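Local coordinates for protein glutathione reductase (Bartonella henselae, PDB 3O0H) that probably reduces glutathione disulfide to glutathione, passing electrons from NADPH through its bound FAD, at residues L177-N182 and A277-L282; A253-V258 and Y265-T270; G214-L219 and G246-Y251. One frame throughout, in Å; residues are numbered along the deposited sequence.

In the fold
All three contacts are partly buried, at different distances from the centre of the chain: contact centres lie about 19 Å from it in contact 1, about 21 Å in contact 3 and about 26 Å in contact 2. Exposed touching residues include Thr254 and Thr270 in contact 2 and Lys216 in contact 3. Contacts 1 and 3 hold the outermost strands, 279-282 and 248-250, of one four-stranded parallel sheet. Contact 1 adds a loop residue touching FAD; contact 3 is a regular parallel pairing. Contact 2, a bulged antiparallel hairpin, meets contact 1 by a probable hydrogen bond from Tyr265 N to Ala277 O and by Val267 packing on Val280, and contact 3 through Leu269 and Ile250.

Contact 1: residues L177-N182 and A277-L282; sequences LCLTSN and ADRVML
Arg279 meets Leu179 through the aliphatic root of its side chain. The bend at chi2 (-69°) folds CD back, and Leu179 CD1 rests 3.9 Å from Arg279 CB with CD close by; the guanidinium instead donates through NH1 to the carbonyl of Asp278. At Val280 the backbone takes over. Val280 O accepts from Leu179 N at 2.9 Å, nearly in line with the carbonyl bond, while Val280 N reaches Leu177 O through a water. Val280 CG1 lies 3.6 Å from Cys178 SG. Met281 presents its CA to Leu179 O at 3.3 Å, a CA-H...O contact, and its extended side chain carries the methyl CE to 3.7 Å from N of Ser181, a residue of the FAD pocket. Leu282 N then donates to Leu179 O at 2.8 Å, and Leu282 CG sits 3.6 Å from Cys178 CB. A second water joins Leu282 O to Ser181 N. The two bonds at Leu179 make a single bridge between segments whose touching parts run 65° apart, not a continuous pairing. Leu179 and Met281 both pack on Ile184. The loop therefore crosses one edge of strand 279-282, whose other edge pairs with strand 193-197, while Val280 touches strand 264-269.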
ATOM      1  N   LEU B 177      40.012   6.370  -0.617  1.00 32.37           N
ATOM      2  CA  LEU B 177      39.737   5.601  -1.820  1.00 31.17           C
ATOM      3  C   LEU B 177      38.273   5.140  -1.928  1.00 27.82           C
ATOM      4  O   LEU B 177      37.876   4.601  -2.962  1.00 27.55           O
ATOM      5  CB  LEU B 177      40.632   4.370  -1.859  1.00 31.83           C
ATOM      6  CG  LEU B 177      42.146   4.539  -1.730  1.00 35.53           C
ATOM      7  CD1 LEU B 177      42.725   3.151  -1.604  1.00 35.89           C
ATOM      8  CD2 LEU B 177      42.754   5.277  -2.912  1.00 34.40           C
ATOM      9  N   CYS B 178      37.490   5.268  -0.859  1.00 25.35           N
ATOM     10  CA  CYS B 178      36.143   4.753  -0.885  1.00 22.51           C
ATOM     11  C   CYS B 178      35.131   5.831  -1.275  1.00 22.06           C
ATOM     12  O   CYS B 178      35.360   7.019  -1.082  1.00 22.77           O
ATOM     13  CB  CYS B 178      35.754   4.183   0.464  1.00 21.79           C
ATOM     14  SG  CYS B 178      36.864   2.840   1.016  1.00 21.76           S
ATOM     15  N   LEU B 179      34.005   5.360  -1.790  1.00 20.34           N
ATOM     16  CA  LEU B 179      32.870   6.188  -2.129  1.00 19.52           C
ATOM     17  C   LEU B 179      31.999   6.346  -0.907  1.00 18.15           C
ATOM     18  O   LEU B 179      32.022   5.487  -0.000  1.00 16.83           O
ATOM     19  CB  LEU B 179      32.014   5.470  -3.172  1.00 18.81           C
ATOM     20  CG  LEU B 179      32.595   5.127  -4.542  1.00 22.30           C
ATOM     21  CD1 LEU B 179      31.703   4.063  -5.195  1.00 25.04           C
ATOM     22  CD2 LEU B 179      32.720   6.310  -5.435  1.00 24.08           C
ATOM     23  N   THR B 180      31.206   7.413  -0.902  1.00 17.18           N
ATOM     24  CA  THR B 180      30.110   7.529   0.042  1.00 16.94           C
ATOM     25  C   THR B 180      28.781   7.732  -0.720  1.00 16.79           C
ATOM     26  O   THR B 180      28.755   7.723  -1.979  1.00 15.03           O
ATOM     27  CB  THR B 180      30.346   8.698   0.976  1.00 17.96           C
ATOM     28  OG1 THR B 180      30.143   9.924   0.265  1.00 20.02           O
ATOM     29  CG2 THR B 180      31.788   8.633   1.578  1.00 20.07           C
ATOM     30  N   SER B 181      27.689   7.958   0.030  1.00 15.92           N
ATOM     31  CA  SER B 181      26.396   8.191  -0.594  1.00 16.32           C
ATOM     32  C   SER B 181      26.465   9.462  -1.428  1.00 17.87           C
ATOM     33  O   SER B 181      25.669   9.626  -2.363  1.00 18.25           O
ATOM     34  CB  SER B 181      25.242   8.293   0.440  1.00 16.58           C
ATOM     35  OG  SER B 181      25.497   9.309   1.365  1.00 18.62           O
ATOM     36  N   ASN B 182      27.417  10.356  -1.127  1.00 18.70           N
ATOM     37  CA  ASN B 182      27.620  11.551  -1.942  1.00 20.48           C
ATOM     38  C   ASN B 182      28.098  11.257  -3.383  1.00 21.47           C
ATOM     39  O   ASN B 182      27.905  12.102  -4.283  1.00 23.95           O
ATOM     40  CB  ASN B 182      28.597  12.518  -1.271  1.00 21.87           C
ATOM     41  CG  ASN B 182      27.944  13.339  -0.139  1.00 24.62           C
ATOM     42  OD1 ASN B 182      26.734  13.222   0.133  1.00 19.76           O
ATOM     43  ND2 ASN B 182      28.746  14.188   0.505  1.00 23.57           N
ATOM     44  N   ALA B 277      37.082  -5.822  -4.684  1.00 26.37           N
ATOM     45  CA  ALA B 277      35.870  -5.353  -5.357  1.00 23.42           C
ATOM     46  C   ALA B 277      36.197  -4.186  -6.232  1.00 23.06           C
ATOM     47  O   ALA B 277      37.121  -3.450  -5.937  1.00 24.34           O
ATOM     48  CB  ALA B 277      34.803  -4.938  -4.308  1.00 21.74           C
ATOM     49  N   ASP B 278      35.426  -3.988  -7.299  1.00 22.72           N
ATOM     50  CA  ASP B 278      35.625  -2.850  -8.186  1.00 24.21           C
ATOM     51  C   ASP B 278      35.450  -1.493  -7.480  1.00 22.64           C
ATOM     52  O   ASP B 278      36.170  -0.548  -7.758  1.00 23.98           O
ATOM     53  CB  ASP B 278      34.661  -2.915  -9.368  1.00 24.78           C
ATOM     54  CG  ASP B 278      35.111  -3.861 -10.472  1.00 31.47           C
ATOM     55  OD1 ASP B 278      36.235  -4.484 -10.409  1.00 36.03           O
ATOM     56  OD2 ASP B 278      34.332  -3.926 -11.466  1.00 38.89           O
ATOM     57  N   ARG B 279      34.484  -1.409  -6.570  1.00 20.88           N
ATOM     58  CA  ARG B 279      34.240  -0.186  -5.798  1.00 19.60           C
ATOM     59  C   ARG B 279      33.945  -0.580  -4.359  1.00 18.15           C
ATOM     60  O   ARG B 279      33.515  -1.696  -4.096  1.00 16.73           O
ATOM     61  CB  ARG B 279      33.052   0.575  -6.353  1.00 18.38           C
ATOM     62  CG  ARG B 279      33.215   1.089  -7.773  1.00 23.29           C
ATOM     63  CD  ARG B 279      34.260   2.211  -7.865  1.00 24.90           C
ATOM     64  NE  ARG B 279      34.420   2.744  -9.220  1.00 31.31           N
ATOM     65  CZ  ARG B 279      35.483   2.547 -10.015  1.00 36.22           C
ATOM     66  NH1 ARG B 279      36.505   1.781  -9.639  1.00 39.98           N
ATOM     67  NH2 ARG B 279      35.521   3.098 -11.221  1.00 36.67           N
ATOM     68  N   VAL B 280      34.207   0.351  -3.454  1.00 17.19           N
ATOM     69  CA  VAL B 280      33.972   0.178  -2.051  1.00 16.08           C
ATOM     70  C   VAL B 280      33.173   1.401  -1.568  1.00 15.58           C
ATOM     71  O   VAL B 280      33.605   2.535  -1.767  1.00 15.69           O
ATOM     72  CB  VAL B 280      35.275   0.098  -1.285  1.00 16.73           C
ATOM     73  CG1 VAL B 280      34.980  -0.065   0.213  1.00 18.27           C
ATOM     74  CG2 VAL B 280      36.148  -1.046  -1.820  1.00 18.34           C
ATOM     75  N   MET B 281      31.993   1.172  -0.975  1.00 13.80           N
ATOM     76  CA  MET B 281      31.198   2.288  -0.453  1.00 14.74           C
ATOM     77  C   MET B 281      31.134   2.243   1.050  1.00 15.29           C
ATOM     78  O   MET B 281      30.843   1.208   1.630  1.00 15.80           O
ATOM     79  CB  MET B 281      29.768   2.224  -1.009  1.00 14.04           C
ATOM     80  CG  MET B 281      28.858   3.375  -0.589  1.00 15.89           C
ATOM     81  SD  MET B 281      27.108   2.951  -0.773  1.00 19.42           S
ATOM     82  CE  MET B 281      26.377   4.492  -0.138  1.00 18.37           C
ATOM     83  N   LEU B 282      31.389   3.378   1.691  1.00 16.83           N
ATOM     84  CA  LEU B 282      31.238   3.473   3.128  1.00 17.38           C
ATOM     85  C   LEU B 282      29.834   4.005   3.466  1.00 17.44           C
ATOM     86  O   LEU B 282      29.431   5.073   2.986  1.00 17.79           O
ATOM     87  CB  LEU B 282      32.295   4.377   3.720  1.00 19.10           C
ATOM     88  CG  LEU B 282      33.753   3.955   3.463  1.00 21.34           C
ATOM     89  CD1 LEU B 282      34.643   5.059   3.917  1.00 22.74           C
ATOM     90  CD2 LEU B 282      34.143   2.612   4.129  1.00 20.74           C
TER
HETATM   91  O   HOH W   1      35.981   2.698  -4.362  1.00 16.50           O
HETATM   92  O   HOH W   2      27.631   7.038   2.664  1.00 10.35           O

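Contact 2: residues A253-V258 and Y265-T270; sequences ATVSQV and YNVVLT
Val268 O is gripped by two successive amides, Ser256 N at 2.8 Å and Gln257 N at 3.2 Å, both donors lying in its carbonyl plane. Val268 N returns a bond to Gln257 O at 2.9 Å, so Gln257 and Val268 bond both ways while Ser256 N adds a second donor. Ser256 and Gln257 thus both face Val268, a classic beta bulge, with Ser256 at a near-helical psi of -51°; the register agrees, since Val255 pairs with Leu269 but Gln257 with Val268. The bulge interrupts an antiparallel hairpin, strands 255-261 and 264-269, whose short segments run at 156° to each other; with strand 274-277 it forms a three-stranded antiparallel sheet beside the parallel sheet containing strand 279-282. Gln257 CG stands between its backbone N and carbonyl carbon (chi1 55°), from where it meets Val268 CB at 3.9 Å, the two side chains side by side and pointing the same way. On the other face Val258 and Val267 form a non-hydrogen-bonded pair, and Val258 CG1 also touches Tyr265 CB. Before the bulge, Val255 CG2 meets Val267 CG1 at 3.9 Å, the side chains at about a right angle. Leu269 CD1 reaches Ala253 CB, and Leu220 of strand 216-220 packs against both residues. At the exposed end Thr270 N donates to Thr254 O at 2.8 Å, and a water linked to Thr254 N lies 2.9 Å from Thr270 OG1.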
ATOM      1  N   ALA B 253      32.769  -7.710  11.292  1.00 21.08           N
ATOM      2  CA  ALA B 253      33.749  -7.272  10.309  1.00 22.63           C
ATOM      3  C   ALA B 253      34.140  -5.806  10.594  1.00 23.62           C
ATOM      4  O   ALA B 253      33.297  -4.923  10.550  1.00 22.80           O
ATOM      5  CB  ALA B 253      33.162  -7.402   8.882  1.00 20.55           C
ATOM      6  N   THR B 254      35.422  -5.580  10.852  1.00 25.80           N
ATOM      7  CA  THR B 254      36.002  -4.231  10.910  1.00 26.90           C
ATOM      8  C   THR B 254      37.058  -4.085   9.819  1.00 27.31           C
ATOM      9  O   THR B 254      37.955  -4.928   9.697  1.00 28.26           O
ATOM     10  CB  THR B 254      36.667  -4.002  12.270  1.00 29.35           C
ATOM     11  OG1 THR B 254      35.654  -4.070  13.291  1.00 28.94           O
ATOM     12  CG2 THR B 254      37.386  -2.628  12.314  1.00 31.70           C
ATOM     13  N   VAL B 255      36.935  -3.045   9.008  1.00 25.79           N
ATOM     14  CA  VAL B 255      37.899  -2.807   7.963  1.00 27.21           C
ATOM     15  C   VAL B 255      39.141  -2.201   8.571  1.00 30.37           C
ATOM     16  O   VAL B 255      39.041  -1.274   9.367  1.00 31.57           O
ATOM     17  CB  VAL B 255      37.379  -1.852   6.909  1.00 25.77           C
ATOM     18  CG1 VAL B 255      38.498  -1.565   5.869  1.00 26.11           C
ATOM     19  CG2 VAL B 255      36.165  -2.411   6.246  1.00 22.41           C
ATOM     20  N   SER B 256      40.301  -2.755   8.218  1.00 32.30           N
ATOM     21  CA  SER B 256      41.594  -2.230   8.622  1.00 35.26           C
ATOM     22  C   SER B 256      42.075  -1.253   7.557  1.00 35.26           C
ATOM     23  O   SER B 256      42.465  -0.123   7.855  1.00 37.01           O
ATOM     24  CB  SER B 256      42.576  -3.398   8.811  1.00 36.93           C
ATOM     25  OG  SER B 256      43.913  -2.970   8.943  1.00 42.20           O
ATOM     26  N   GLN B 257      42.063  -1.679   6.308  1.00 34.23           N
ATOM     27  CA  GLN B 257      42.552  -0.809   5.263  1.00 34.69           C
ATOM     28  C   GLN B 257      41.931  -1.165   3.947  1.00 32.52           C
ATOM     29  O   GLN B 257      41.394  -2.264   3.786  1.00 31.09           O
ATOM     30  CB  GLN B 257      44.084  -0.864   5.192  1.00 38.81           C
ATOM     31  CG  GLN B 257      44.663  -2.259   5.026  1.00 41.62           C
ATOM     32  CD  GLN B 257      46.179  -2.285   4.971  1.00 48.11           C
ATOM     33  OE1 GLN B 257      46.818  -2.971   5.771  1.00 51.70           O
ATOM     34  NE2 GLN B 257      46.765  -1.528   4.041  1.00 48.71           N
ATOM     35  N   VAL B 258      41.943  -0.197   3.043  1.00 31.31           N
ATOM     36  CA  VAL B 258      41.539  -0.404   1.673  1.00 30.83           C
ATOM     37  C   VAL B 258      42.756  -0.039   0.817  1.00 34.18           C
ATOM     38  O   VAL B 258      43.303   1.061   0.948  1.00 35.27           O
ATOM     39  CB  VAL B 258      40.333   0.467   1.316  1.00 27.91           C
ATOM     40  CG1 VAL B 258      39.894   0.201  -0.070  1.00 26.20           C
ATOM     41  CG2 VAL B 258      39.172   0.181   2.282  1.00 26.93           C
ATOM     42  N   TYR B 265      39.854  -2.776  -5.683  1.00 30.54           N
ATOM     43  CA  TYR B 265      40.248  -2.352  -4.355  1.00 30.14           C
ATOM     44  C   TYR B 265      40.207  -3.549  -3.426  1.00 30.05           C
ATOM     45  O   TYR B 265      39.193  -4.256  -3.338  1.00 29.65           O
ATOM     46  CB  TYR B 265      39.303  -1.266  -3.845  1.00 27.76           C
ATOM     47  CG  TYR B 265      39.358  -0.026  -4.696  1.00 28.12           C
ATOM     48  CD1 TYR B 265      40.408   0.862  -4.571  1.00 30.14           C
ATOM     49  CD2 TYR B 265      38.391   0.237  -5.646  1.00 27.49           C
ATOM     50  CE1 TYR B 265      40.486   1.965  -5.335  1.00 30.81           C
ATOM     51  CE2 TYR B 265      38.450   1.379  -6.419  1.00 28.56           C
ATOM     52  CZ  TYR B 265      39.511   2.237  -6.252  1.00 31.49           C
ATOM     53  OH  TYR B 265      39.630   3.373  -7.005  1.00 33.68           O
ATOM     54  N   ASN B 266      41.284  -3.733  -2.699  1.00 31.47           N
ATOM     55  CA  ASN B 266      41.385  -4.823  -1.770  1.00 32.63           C
ATOM     56  C   ASN B 266      41.003  -4.348  -0.370  1.00 31.10           C
ATOM     57  O   ASN B 266      41.706  -3.516   0.229  1.00 32.49           O
ATOM     58  CB  ASN B 266      42.803  -5.381  -1.783  1.00 35.39           C
ATOM     59  CG  ASN B 266      42.860  -6.803  -1.336  1.00 38.64           C
ATOM     60  OD1 ASN B 266      42.015  -7.609  -1.733  1.00 42.09           O
ATOM     61  ND2 ASN B 266      43.858  -7.141  -0.507  1.00 42.33           N
ATOM     62  N   VAL B 267      39.916  -4.894   0.145  1.00 28.88           N
ATOM     63  CA  VAL B 267      39.431  -4.528   1.456  1.00 28.26           C
ATOM     64  C   VAL B 267      39.940  -5.557   2.442  1.00 30.00           C
ATOM     65  O   VAL B 267      39.576  -6.735   2.356  1.00 30.19           O
ATOM     66  CB  VAL B 267      37.898  -4.442   1.510  1.00 26.16           C
ATOM     67  CG1 VAL B 267      37.442  -4.021   2.924  1.00 24.82           C
ATOM     68  CG2 VAL B 267      37.336  -3.433   0.430  1.00 22.29           C
ATOM     69  N   VAL B 268      40.769  -5.105   3.374  1.00 30.87           N
ATOM     70  CA  VAL B 268      41.408  -5.965   4.322  1.00 33.52           C
ATOM     71  C   VAL B 268      40.738  -5.736   5.668  1.00 32.97           C
ATOM     72  O   VAL B 268      40.707  -4.607   6.134  1.00 32.62           O
ATOM     73  CB  VAL B 268      42.919  -5.653   4.413  1.00 36.54           C
ATOM     74  CG1 VAL B 268      43.618  -6.619   5.368  1.00 38.39           C
ATOM     75  CG2 VAL B 268      43.574  -5.697   3.013  1.00 37.37           C
ATOM     76  N   LEU B 269      40.223  -6.815   6.272  1.00 32.58           N
ATOM     77  CA  LEU B 269      39.519  -6.791   7.583  1.00 32.13           C
ATOM     78  C   LEU B 269      40.487  -7.036   8.694  1.00 35.23           C
ATOM     79  O   LEU B 269      41.565  -7.586   8.446  1.00 38.71           O
ATOM     80  CB  LEU B 269      38.399  -7.852   7.647  1.00 29.74           C
ATOM     81  CG  LEU B 269      37.341  -7.848   6.542  1.00 28.36           C
ATOM     82  CD1 LEU B 269      36.207  -8.833   6.843  1.00 28.53           C
ATOM     83  CD2 LEU B 269      36.762  -6.451   6.403  1.00 26.00           C
ATOM     84  N   THR B 270      40.139  -6.674   9.928  1.00 35.81           N
ATOM     85  CA  THR B 270      41.078  -6.884  11.048  1.00 39.51           C
ATOM     86  C   THR B 270      41.368  -8.365  11.368  1.00 41.96           C
ATOM     87  O   THR B 270      42.348  -8.657  12.038  1.00 43.98           O
ATOM     88  CB  THR B 270      40.607  -6.226  12.374  1.00 39.86           C
ATOM     89  OG1 THR B 270      39.262  -6.626  12.640  1.00 37.79           O
ATOM     90  CG2 THR B 270      40.709  -4.697  12.308  1.00 38.26           C
TER
HETATM   91  O   HOH W   3      37.207  -7.910  10.974  1.00  8.73           O

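Contact 3: residues G214-L219 and G246-Y251; sequences GVKTTL and GISIIY
Thr218 lies opposite Ser248, the two side chains on the same face of a parallel pairing, with CA atoms 4.6 Å apart. Its CB stands 4.1 Å from Ser248 O. With chi1 at -57° the methyl is anti to the backbone N, which brings CG2 to 3.7 Å from that same oxygen and 4.0 Å from Ile250 CD1. The other branch, OG1, comes near Ser248 CB. The backbone bonds alternate as a parallel register requires: Ser248 N donates to Thr217 O, Leu219 N to Ser248 O at 2.8 Å, and Ile250 N to Leu219 O at 2.9 Å, the last two with N-H...O angles of 169°. On the opposite face Leu219 and Ile249 pair, while Thr217 and Ile247 lie alongside each other, CG2 methyls in contact. At the rim, Lys216 curls back through bends at chi2 and chi4 and gives a weak bond from NZ to Gly246 O at 3.3 Å; its bond to Ser248 OG is doubtful, because that serine has two conformers. Gly246, at positive phi, closes helix 232-245 in a Schellman motif and leads into strand 248-250, completing a beta-alpha-beta unit of a Rossmann-type parallel sheet, probably that of the NADPH-binding domain as in related disulfide reductases. That helix packs on Ile247 and Ile249, helix 201-212 touches Thr217 and Ile247, and Ile275 of strand 274-277 meets Thr218 and Ile250.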
ATOM      1  N   GLY B 214      22.655  -6.532 -10.938  1.00 18.38           N
ATOM      2  CA  GLY B 214      23.537  -7.605 -11.418  1.00 20.61           C
ATOM      3  C   GLY B 214      24.966  -7.536 -10.859  1.00 20.12           C
ATOM      4  O   GLY B 214      25.860  -8.214 -11.366  1.00 21.96           O
ATOM      5  N   VAL B 215      25.184  -6.700  -9.858  1.00 18.07           N
ATOM      6  CA  VAL B 215      26.503  -6.502  -9.272  1.00 17.87           C
ATOM      7  C   VAL B 215      26.758  -7.542  -8.194  1.00 17.69           C
ATOM      8  O   VAL B 215      25.904  -7.790  -7.349  1.00 16.28           O
ATOM      9  CB  VAL B 215      26.608  -5.093  -8.651  1.00 17.22           C
ATOM     10  CG1 VAL B 215      27.966  -4.832  -8.097  1.00 16.98           C
ATOM     11  CG2 VAL B 215      26.185  -4.019  -9.669  1.00 16.72           C
ATOM     12  N   LYS B 216      27.925  -8.187  -8.225  1.00 19.40           N
ATOM     13  CA  LYS B 216      28.297  -9.066  -7.131  1.00 19.89           C
ATOM     14  C   LYS B 216      28.566  -8.256  -5.879  1.00 17.75           C
ATOM     15  O   LYS B 216      29.520  -7.462  -5.825  1.00 17.99           O
ATOM     16  CB  LYS B 216      29.500  -9.948  -7.502  1.00 23.17           C
ATOM     17  CG  LYS B 216      29.975 -10.899  -6.364  1.00 27.50           C
ATOM     18  CD  LYS B 216      29.009 -12.053  -6.058  1.00 32.87           C
ATOM     19  CE  LYS B 216      29.239 -12.637  -4.606  1.00 35.73           C
ATOM     20  NZ  LYS B 216      28.508 -11.887  -3.476  1.00 27.86           N
ATOM     21  N   THR B 217      27.757  -8.478  -4.845  1.00 16.16           N
ATOM     22  CA  THR B 217      27.658  -7.529  -3.729  1.00 15.60           C
ATOM     23  C   THR B 217      28.057  -8.203  -2.427  1.00 15.89           C
ATOM     24  O   THR B 217      27.595  -9.307  -2.121  1.00 16.90           O
ATOM     25  CB  THR B 217      26.240  -6.956  -3.631  1.00 15.16           C
ATOM     26  OG1 THR B 217      25.903  -6.311  -4.874  1.00 15.05           O
ATOM     27  CG2 THR B 217      26.088  -5.952  -2.432  1.00 14.20           C
ATOM     28  N   THR B 218      28.943  -7.555  -1.685  1.00 15.72           N
ATOM     29  CA  THR B 218      29.307  -7.976  -0.328  1.00 15.57           C
ATOM     30  C   THR B 218      29.009  -6.841   0.662  1.00 14.77           C
ATOM     31  O   THR B 218      29.370  -5.682   0.425  1.00 14.99           O
ATOM     32  CB  THR B 218      30.762  -8.324  -0.215  1.00 16.28           C
ATOM     33  OG1 THR B 218      31.089  -9.358  -1.168  1.00 18.49           O
ATOM     34  CG2 THR B 218      31.095  -8.916   1.217  1.00 17.55           C
ATOM     35  N   LEU B 219      28.307  -7.167   1.742  1.00 14.60           N
ATOM     36  CA  LEU B 219      28.016  -6.168   2.780  1.00 14.04           C
ATOM     37  C   LEU B 219      28.800  -6.564   4.047  1.00 14.58           C
ATOM     38  O   LEU B 219      28.776  -7.730   4.452  1.00 16.55           O
ATOM     39  CB  LEU B 219      26.512  -6.082   3.039  1.00 13.00           C
ATOM     40  CG  LEU B 219      26.090  -4.962   3.996  1.00 15.40           C
ATOM     41  CD1 LEU B 219      24.657  -4.459   3.768  1.00 15.22           C
ATOM     42  CD2 LEU B 219      26.241  -5.460   5.423  1.00 15.52           C
ATOM     43  N   GLY B 246      21.912 -14.198  -2.925  1.00 16.03           N
ATOM     44  CA  GLY B 246      23.298 -14.166  -3.400  1.00 17.30           C
ATOM     45  C   GLY B 246      24.172 -13.003  -2.920  1.00 15.95           C
ATOM     46  O   GLY B 246      25.306 -12.833  -3.399  1.00 16.83           O
ATOM     47  N   ILE B 247      23.669 -12.211  -1.988  1.00 13.77           N
ATOM     48  CA  ILE B 247      24.466 -11.148  -1.371  1.00 13.64           C
ATOM     49  C   ILE B 247      25.259 -11.812  -0.230  1.00 14.48           C
ATOM     50  O   ILE B 247      24.721 -12.607   0.542  1.00 14.34           O
ATOM     51  CB  ILE B 247      23.567 -10.014  -0.833  1.00 11.67           C
ATOM     52  CG1 ILE B 247      22.765  -9.370  -1.956  1.00 12.70           C
ATOM     53  CG2 ILE B 247      24.399  -8.915  -0.104  1.00 11.28           C
ATOM     54  CD1 ILE B 247      21.810  -8.278  -1.466  1.00 11.14           C
ATOM     55  N   SER B 248      26.543 -11.519  -0.176  1.00 14.76           N
ATOM     56  CA  SER B 248      27.406 -11.980   0.888  0.70 15.55           C
ATOM     57  C   SER B 248      27.358 -10.981   2.010  1.00 14.88           C
ATOM     58  O   SER B 248      27.573  -9.818   1.788  1.00 14.55           O
ATOM     59  CB  SER B 248      28.845 -12.055   0.388  0.70 17.36           C
ATOM     60  OG  SER B 248      28.962 -13.111  -0.516  0.70 18.81           O
ATOM     61  N   ILE B 249      27.059 -11.447   3.214  1.00 14.72           N
ATOM     62  CA  ILE B 249      27.062 -10.608   4.378  1.00 14.24           C
ATOM     63  C   ILE B 249      28.073 -11.176   5.355  1.00 15.99           C
ATOM     64  O   ILE B 249      27.990 -12.336   5.785  1.00 17.01           O
ATOM     65  CB  ILE B 249      25.672 -10.505   5.029  1.00 14.40           C
ATOM     66  CG1 ILE B 249      24.612 -10.053   4.017  1.00 12.77           C
ATOM     67  CG2 ILE B 249      25.766  -9.566   6.216  1.00 11.86           C
ATOM     68  CD1 ILE B 249      23.131  -9.839   4.671  1.00 11.90           C
ATOM     69  N   ILE B 250      29.063 -10.363   5.654  1.00 15.29           N
ATOM     70  CA  ILE B 250      30.091 -10.717   6.552  1.00 17.17           C
ATOM     71  C   ILE B 250      29.891  -9.927   7.840  1.00 16.21           C
ATOM     72  O   ILE B 250      29.941  -8.689   7.830  1.00 15.94           O
ATOM     73  CB  ILE B 250      31.493 -10.416   5.980  1.00 17.03           C
ATOM     74  CG1 ILE B 250      31.686 -11.102   4.623  1.00 19.62           C
ATOM     75  CG2 ILE B 250      32.585 -10.960   6.926  1.00 20.51           C
ATOM     76  CD1 ILE B 250      33.064 -10.937   4.074  1.00 23.16           C
ATOM     77  N   TYR B 251      29.761 -10.661   8.945  1.00 17.55           N
ATOM     78  CA  TYR B 251      29.563 -10.057  10.246  1.00 17.79           C
ATOM     79  C   TYR B 251      30.841 -10.036  11.085  1.00 19.41           C
ATOM     80  O   TYR B 251      31.831 -10.657  10.741  1.00 21.59           O
ATOM     81  CB  TYR B 251      28.460 -10.801  10.986  1.00 17.59           C
ATOM     82  CG  TYR B 251      27.105 -10.554  10.429  1.00 16.06           C
ATOM     83  CD1 TYR B 251      26.548  -9.273  10.504  1.00 17.26           C
ATOM     84  CD2 TYR B 251      26.355 -11.563   9.834  1.00 14.34           C
ATOM     85  CE1 TYR B 251      25.316  -9.000   9.991  1.00 15.96           C
ATOM     86  CE2 TYR B 251      25.085 -11.283   9.319  1.00 14.31           C
ATOM     87  CZ  TYR B 251      24.574  -9.999   9.418  1.00 14.06           C
ATOM     88  OH  TYR B 251      23.341  -9.621   8.916  1.00 16.19           O
TER
HETATM   89  O   HOH W   4      25.549 -10.329  -5.186  1.00  9.46           O